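Local coordinates for 14-3-3 protein (Cryptosporidium parvum, PDB 3EFZ) that probably binds phosphoserine-containing partner proteins as a dimeric 14-3-3 adaptor in cell regulation, at residues Asn44-Thr53 / Leu66-Ser77. Residues are numbered along the deposited sequence; the frame is centred on the assembly and turned at random.
Sequences NYKDVIKVLT and LLAGSLRNRVTS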
loop_
_atom_site.group_PDB
_atom_site.type_symbol
_atom_site.label_atom_id
_atom_site.label_comp_id
_atom_site.label_asym_id
_atom_site.label_seq_id
_atom_site.Cartn_x
_atom_site.Cartn_y
_atom_site.Cartn_z
ATOM N N ASN B 44 -3.088 -8.178 -8.331
ATOM C CA ASN B 44 -4.084 -8.451 -7.304
ATOM C C ASN B 44 -4.792 -7.206 -6.732
ATOM O O ASN B 44 -6.011 -7.215 -6.610
ATOM C CB ASN B 44 -3.511 -9.326 -6.190
ATOM C CG ASN B 44 -4.532 -9.628 -5.108
ATOM O OD1 ASN B 44 -4.352 -9.240 -3.952
ATOM N ND2 ASN B 44 -5.622 -10.310 -5.476
ATOM N N TYR B 45 -4.021 -6.164 -6.368
ATOM C CA TYR B 45 -4.554 -4.900 -5.880
ATOM C C TYR B 45 -5.474 -4.321 -6.932
ATOM O O TYR B 45 -6.624 -4.014 -6.649
ATOM C CB TYR B 45 -3.442 -3.909 -5.529
ATOM C CG TYR B 45 -2.698 -4.192 -4.229
ATOM C CD1 TYR B 45 -2.646 -5.485 -3.687
ATOM C CD2 TYR B 45 -2.014 -3.171 -3.561
ATOM C CE1 TYR B 45 -1.944 -5.754 -2.529
ATOM C CE2 TYR B 45 -1.320 -3.414 -2.380
ATOM C CZ TYR B 45 -1.288 -4.705 -1.875
ATOM O OH TYR B 45 -0.589 -4.965 -0.743
ATOM N N LYS B 46 -4.980 -4.202 -8.158
ATOM C CA LYS B 46 -5.812 -3.736 -9.246
ATOM C C LYS B 46 -7.145 -4.470 -9.281
ATOM O O LYS B 46 -8.190 -3.831 -9.305
ATOM C CB LYS B 46 -5.113 -3.853 -10.596
ATOM C CG LYS B 46 -5.952 -3.252 -11.726
ATOM C CD LYS B 46 -5.300 -3.471 -13.086
ATOM C CE LYS B 46 -6.119 -2.839 -14.181
ATOM N NZ LYS B 46 -5.363 -2.862 -15.444
ATOM N N ASP B 47 -7.099 -5.800 -9.259
ATOM C CA ASP B 47 -8.310 -6.588 -9.352
ATOM C C ASP B 47 -9.311 -6.368 -8.215
ATOM O O ASP B 47 -10.526 -6.388 -8.451
ATOM C CB ASP B 47 -7.998 -8.080 -9.514
ATOM C CG ASP B 47 -9.191 -8.854 -10.069
ATOM O OD1 ASP B 47 -9.649 -8.530 -11.196
ATOM O OD2 ASP B 47 -9.696 -9.766 -9.371
ATOM N N VAL B 48 -8.811 -6.202 -6.984
ATOM C CA VAL B 48 -9.657 -5.864 -5.847
ATOM C C VAL B 48 -10.449 -4.575 -6.147
ATOM O O VAL B 48 -11.683 -4.557 -6.053
ATOM C CB VAL B 48 -8.860 -5.730 -4.519
ATOM C CG1 VAL B 48 -9.698 -5.013 -3.441
ATOM C CG2 VAL B 48 -8.466 -7.095 -4.017
ATOM N N ILE B 49 -9.743 -3.522 -6.537
ATOM C CA ILE B 49 -10.397 -2.236 -6.795
ATOM C C ILE B 49 -11.346 -2.285 -7.997
ATOM O O ILE B 49 -12.445 -1.778 -7.906
ATOM C CB ILE B 49 -9.390 -1.085 -6.878
ATOM C CG1 ILE B 49 -8.920 -0.757 -5.455
ATOM C CG2 ILE B 49 -10.036 0.166 -7.478
ATOM C CD1 ILE B 49 -7.633 -0.160 -5.417
ATOM N N LYS B 50 -10.939 -2.942 -9.084
ATOM C CA LYS B 50 -11.803 -3.119 -10.252
ATOM C C LYS B 50 -13.131 -3.773 -9.867
ATOM O O LYS B 50 -14.195 -3.229 -10.154
ATOM C CB LYS B 50 -11.112 -3.966 -11.326
ATOM C CG LYS B 50 -10.260 -3.187 -12.272
ATOM C CD LYS B 50 -9.692 -4.058 -13.394
ATOM C CE LYS B 50 -10.560 -4.018 -14.660
ATOM N NZ LYS B 50 -10.729 -2.625 -15.198
ATOM N N VAL B 51 -13.056 -4.932 -9.215
ATOM C CA VAL B 51 -14.240 -5.664 -8.778
ATOM C C VAL B 51 -15.136 -4.826 -7.855
ATOM O O VAL B 51 -16.332 -4.675 -8.115
ATOM C CB VAL B 51 -13.889 -7.058 -8.135
ATOM C CG1 VAL B 51 -15.148 -7.770 -7.650
ATOM C CG2 VAL B 51 -13.177 -7.949 -9.134
ATOM N N LEU B 52 -14.568 -4.276 -6.782
ATOM C CA LEU B 52 -15.380 -3.526 -5.801
ATOM C C LEU B 52 -16.101 -2.316 -6.403
ATOM O O LEU B 52 -17.137 -1.863 -5.906
ATOM C CB LEU B 52 -14.515 -3.077 -4.620
ATOM C CG LEU B 52 -14.104 -4.193 -3.644
ATOM C CD1 LEU B 52 -13.313 -3.615 -2.477
ATOM C CD2 LEU B 52 -15.319 -4.962 -3.114
ATOM N N THR B 53 -15.557 -1.836 -7.509
ATOM C CA THR B 53 -15.815 -0.512 -8.016
ATOM C C THR B 53 -16.583 -0.598 -9.362
ATOM O O THR B 53 -17.384 0.290 -9.696
ATOM C CB THR B 53 -14.438 0.206 -8.112
ATOM O OG1 THR B 53 -14.377 1.329 -7.217
ATOM C CG2 THR B 53 -14.052 0.552 -9.497
ATOM N N LEU B 66 -14.509 2.331 -3.568
ATOM C CA LEU B 66 -13.103 2.616 -3.886
ATOM C C LEU B 66 -12.268 2.679 -2.608
ATOM O O LEU B 66 -11.172 2.131 -2.562
ATOM C CB LEU B 66 -12.955 3.943 -4.656
ATOM C CG LEU B 66 -11.551 4.454 -5.014
ATOM C CD1 LEU B 66 -10.749 3.437 -5.826
ATOM C CD2 LEU B 66 -11.630 5.765 -5.766
ATOM N N LEU B 67 -12.783 3.370 -1.595
ATOM C CA LEU B 67 -12.116 3.448 -0.304
ATOM C C LEU B 67 -11.999 2.057 0.343
ATOM O O LEU B 67 -10.954 1.716 0.875
ATOM C CB LEU B 67 -12.859 4.405 0.619
ATOM C CG LEU B 67 -12.228 4.698 1.992
ATOM C CD1 LEU B 67 -10.984 5.529 1.837
ATOM C CD2 LEU B 67 -13.218 5.407 2.870
ATOM N N ALA B 68 -13.075 1.270 0.300
ATOM C CA ALA B 68 -13.056 -0.087 0.848
ATOM C C ALA B 68 -11.930 -0.923 0.208
ATOM O O ALA B 68 -11.175 -1.591 0.907
ATOM C CB ALA B 68 -14.409 -0.756 0.666
ATOM N N GLY B 69 -11.838 -0.874 -1.120
ATOM C CA GLY B 69 -10.775 -1.525 -1.878
ATOM C C GLY B 69 -9.408 -0.971 -1.534
ATOM O O GLY B 69 -8.487 -1.727 -1.245
ATOM N N SER B 70 -9.287 0.353 -1.561
ATOM C CA SER B 70 -8.058 1.019 -1.185
ATOM C C SER B 70 -7.589 0.601 0.221
ATOM O O SER B 70 -6.402 0.407 0.452
ATOM C CB SER B 70 -8.222 2.529 -1.289
ATOM O OG SER B 70 -7.200 3.181 -0.580
ATOM N N LEU B 71 -8.528 0.436 1.145
ATOM C CA LEU B 71 -8.190 0.048 2.514
ATOM C C LEU B 71 -7.808 -1.430 2.654
ATOM O O LEU B 71 -6.992 -1.785 3.504
ATOM C CB LEU B 71 -9.343 0.359 3.451
ATOM C CG LEU B 71 -9.397 1.725 4.129
ATOM C CD1 LEU B 71 -10.477 1.687 5.185
ATOM C CD2 LEU B 71 -8.030 2.143 4.726
ATOM N N ARG B 72 -8.423 -2.280 1.837
ATOM C CA ARG B 72 -8.101 -3.715 1.784
ATOM C C ARG B 72 -6.634 -3.841 1.366
ATOM O O ARG B 72 -5.882 -4.642 1.905
ATOM C CB ARG B 72 -8.968 -4.383 0.710
ATOM C CG ARG B 72 -9.205 -5.873 0.811
ATOM C CD ARG B 72 -8.051 -6.847 0.560
ATOM N NE ARG B 72 -7.047 -6.407 -0.394
ATOM C CZ ARG B 72 -6.147 -7.212 -0.968
ATOM N NH1 ARG B 72 -6.156 -8.519 -0.722
ATOM N NH2 ARG B 72 -5.245 -6.711 -1.817
ATOM N N ASN B 73 -6.263 -3.028 0.381
ATOM C CA ASN B 73 -4.942 -3.080 -0.238
ATOM C C ASN B 73 -3.921 -2.520 0.738
ATOM O O ASN B 73 -2.884 -3.135 0.976
ATOM C CB ASN B 73 -4.918 -2.335 -1.569
ATOM C CG ASN B 73 -5.686 -3.055 -2.687
ATOM O OD1 ASN B 73 -6.014 -4.245 -2.603
ATOM N ND2 ASN B 73 -5.950 -2.324 -3.758
ATOM N N ARG B 74 -4.230 -1.377 1.336
ATOM C CA ARG B 74 -3.417 -0.857 2.433
ATOM C C ARG B 74 -3.116 -1.885 3.534
ATOM O O ARG B 74 -1.979 -2.005 3.975
ATOM C CB ARG B 74 -4.086 0.376 3.044
ATOM C CG ARG B 74 -3.697 0.691 4.502
ATOM C CD ARG B 74 -3.903 2.178 4.810
ATOM N NE ARG B 74 -3.855 2.472 6.249
ATOM C CZ ARG B 74 -2.788 2.908 6.914
ATOM N NH1 ARG B 74 -2.895 3.138 8.222
ATOM N NH2 ARG B 74 -1.623 3.134 6.285
ATOM N N VAL B 75 -4.160 -2.554 4.007
ATOM C CA VAL B 75 -4.070 -3.537 5.110
ATOM C C VAL B 75 -3.189 -4.748 4.731
ATOM O O VAL B 75 -2.455 -5.284 5.553
ATOM C CB VAL B 75 -5.504 -4.005 5.552
ATOM C CG1 VAL B 75 -5.465 -5.353 6.217
ATOM C CG2 VAL B 75 -6.125 -3.011 6.482
ATOM N N THR B 76 -3.286 -5.159 3.476
ATOM C CA THR B 76 -2.402 -6.169 2.883
ATOM C C THR B 76 -0.953 -5.654 2.855
ATOM O O THR B 76 -0.019 -6.395 3.195
ATOM C CB THR B 76 -2.888 -6.548 1.475
ATOM O OG1 THR B 76 -4.265 -6.931 1.556
ATOM C CG2 THR B 76 -2.120 -7.735 0.913
ATOM N N SER B 77 -0.768 -4.388 2.480
ATOM C CA SER B 77 0.571 -3.815 2.511
ATOM C C SER B 77 1.111 -3.658 3.933
ATOM O O SER B 77 2.285 -3.866 4.133
ATOM C CB SER B 77 0.677 -2.503 1.735
ATOM O OG SER B 77 0.402 -2.713 0.345
#
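With CG set opposite the carbonyl carbon in both residues (chi1 -75° in Tyr45, -71° in Asn73), the Asn73 amide lies nearly flat against the Tyr45 ring, pointing the other way, their planes 9° apart. Asn73 CB adds a CH-pi contact over the same ring, 3.9 Å from its centroid. At the ring's far end Tyr45 OH donates a hydrogen bond to Ser77 OG (2.7 Å). Asn73 ND2 reaches back to Tyr45 O in a weak bond of 3.4 Å, while Asn73 OD1 accepts from Arg72 NH2 at 2.7 Å. Bends at chi2 and chi3 of Arg72 fold its guanidinium between Val48 CG2 on one face and Thr76 OG1 on the other; its edge meets Tyr45 CD1, and a weak bond runs from NH2 to Asn44 OD1. The amide of Asn73 thus helps hold this arginine in place, and Arg72 lies near the predicted phosphoserine-contacting Arg153. Farther along, Gly69 lets the helices close to 5.0 Å between its CA and that of Ile49, and Leu52 CD1 lies against Gly69 CA at 3.3 Å. Segments 44-53 and 66-77 belong to an antiparallel pair, helices 32-54 and 63-81, in the all-helical 14-3-3 fold. Asp123 and Glu120 of the second subunit bond to Asn73 and Ser77, joining the pair to the dimer interface, while helices 138-158 and 100-131 of the same chain pack alongside.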